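Local coordinates for serine protease inhibitor (Schistosoma haematobium, PDB 3STO), which is a serpin that probably inhibits serine-type endopeptidases, at residues Val258-Leu261 against Ser265-Gly268. Numbering follows the deposited sequence.
Sequences VLPL and SLNG
Pro260 packs its ring against the backbone of Ser265 and Leu266 in a small, local surface contact, made where strand 253-260 ends and the chain doubles back toward helix 269-273. The proline does most of the touching from its side. Its CB lies 3.2 Å from the carbonyl O of Ser265, and CG is 3.7 Å from O of Leu266; the CB-CG side of the ring faces two successive carbonyl oxygens. CG also comes within 4.2 Å of CD1 of Leu266, whose side chain also touches Pro380, Ile382 and Met400. The returning chain is shaped by an ST turn: OG of Ser265 accepts from the backbone N of Asn267 at 3.0 Å. In this serpin fold strand 253-260 lies between strands 241-247 and 381-387, antiparallel to both, and the chain after it folds back beside its last residue. O of Asn267 is hydrogen-bonded to OG1 of Thr270 in helix 269-273. With CG beside its own backbone N (chi1 -73°), Asn267 places ND2 4.2 Å from N of Leu261, too long for a bond, and ND2 donates instead to O of Gly240, the residue that also bonds to the backbone of Leu261.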
ATOM      1  N   VAL A 258      16.287   1.913  -0.371  1.00 15.78           N
ATOM      2  CA  VAL A 258      17.008   2.237  -1.582  1.00 18.71           C
ATOM      3  C   VAL A 258      17.634   3.615  -1.408  1.00 20.57           C
ATOM      4  O   VAL A 258      16.925   4.621  -1.362  1.00 17.52           O
ATOM      5  CB  VAL A 258      16.104   2.256  -2.827  1.00 17.83           C
ATOM      6  CG1 VAL A 258      16.946   2.499  -4.073  1.00 13.78           C
ATOM      7  CG2 VAL A 258      15.347   0.945  -2.960  1.00 15.08           C
ATOM      8  N   LEU A 259      18.961   3.644  -1.303  1.00 14.47           N
ATOM      9  CA  LEU A 259      19.675   4.863  -0.936  1.00 15.57           C
ATOM     10  C   LEU A 259      20.521   5.335  -2.110  1.00 15.14           C
ATOM     11  O   LEU A 259      21.448   4.647  -2.545  1.00 19.82           O
ATOM     12  CB  LEU A 259      20.542   4.643   0.324  1.00  8.48           C
ATOM     13  CG  LEU A 259      21.157   5.907   0.941  1.00 20.11           C
ATOM     14  CD1 LEU A 259      20.072   6.866   1.505  1.00 10.86           C
ATOM     15  CD2 LEU A 259      22.170   5.564   2.025  1.00 11.91           C
ATOM     16  N   PRO A 260      20.190   6.515  -2.641  1.00 21.53           N
ATOM     17  CA  PRO A 260      21.007   7.111  -3.709  1.00 19.40           C
ATOM     18  C   PRO A 260      22.458   7.277  -3.260  1.00 15.42           C
ATOM     19  O   PRO A 260      22.732   7.590  -2.092  1.00 16.34           O
ATOM     20  CB  PRO A 260      20.366   8.475  -3.906  1.00 14.85           C
ATOM     21  CG  PRO A 260      18.953   8.296  -3.426  1.00 16.93           C
ATOM     22  CD  PRO A 260      19.079   7.396  -2.235  1.00 13.57           C
ATOM     23  N   LEU A 261      23.379   7.063  -4.189  1.00 23.97           N
ATOM     24  CA  LEU A 261      24.804   7.187  -3.878  1.00 27.38           C
ATOM     25  C   LEU A 261      25.263   8.603  -3.490  1.00 27.66           C
ATOM     26  O   LEU A 261      26.257   8.773  -2.806  1.00 31.29           O
ATOM     27  CB  LEU A 261      25.654   6.574  -4.988  1.00 17.98           C
ATOM     28  CG  LEU A 261      25.429   5.056  -4.962  1.00 17.99           C
ATOM     29  CD1 LEU A 261      26.102   4.334  -6.116  1.00 26.42           C
ATOM     30  CD2 LEU A 261      25.914   4.508  -3.643  1.00 17.77           C
ATOM     31  N   SER A 265      20.327  13.873  -5.497  1.00 33.42           N
ATOM     32  CA  SER A 265      19.394  13.283  -6.466  1.00 31.02           C
ATOM     33  C   SER A 265      18.901  11.870  -6.091  1.00 29.41           C
ATOM     34  O   SER A 265      19.632  11.078  -5.524  1.00 30.61           O
ATOM     35  CB  SER A 265      20.061  13.205  -7.827  1.00 19.55           C
ATOM     36  OG  SER A 265      19.248  12.478  -8.734  1.00 25.06           O
ATOM     37  N   LEU A 266      17.662  11.560  -6.424  1.00 23.79           N
ATOM     38  CA  LEU A 266      17.134  10.231  -6.211  1.00 17.91           C
ATOM     39  C   LEU A 266      17.725   9.215  -7.218  1.00 23.18           C
ATOM     40  O   LEU A 266      17.737   8.010  -6.961  1.00 22.95           O
ATOM     41  CB  LEU A 266      15.631  10.262  -6.335  1.00 17.26           C
ATOM     42  CG  LEU A 266      14.724  10.400  -5.120  1.00 24.30           C
ATOM     43  CD1 LEU A 266      15.464  10.603  -3.852  1.00 21.38           C
ATOM     44  CD2 LEU A 266      13.679  11.484  -5.355  1.00 22.70           C
ATOM     45  N   ASN A 267      18.246   9.696  -8.343  1.00 20.43           N
ATOM     46  CA  ASN A 267      18.848   8.803  -9.328  1.00 18.50           C
ATOM     47  C   ASN A 267      17.841   7.744  -9.819  1.00 23.40           C
ATOM     48  O   ASN A 267      16.656   8.052  -9.979  1.00 29.18           O
ATOM     49  CB  ASN A 267      20.121   8.153  -8.750  1.00 24.94           C
ATOM     50  CG  ASN A 267      21.300   9.143  -8.647  1.00 38.72           C
ATOM     51  OD1 ASN A 267      21.331  10.169  -9.339  1.00 40.12           O
ATOM     52  ND2 ASN A 267      22.271   8.835  -7.777  1.00 37.39           N
ATOM     53  N   GLY A 268      18.295   6.509 -10.058  1.00 23.61           N
ATOM     54  CA  GLY A 268      17.417   5.450 -10.551  1.00 11.31           C
ATOM     55  C   GLY A 268      16.422   4.949  -9.524  1.00 17.16           C
ATOM     56  O   GLY A 268      15.601   4.094  -9.806  1.00 22.57           O
TER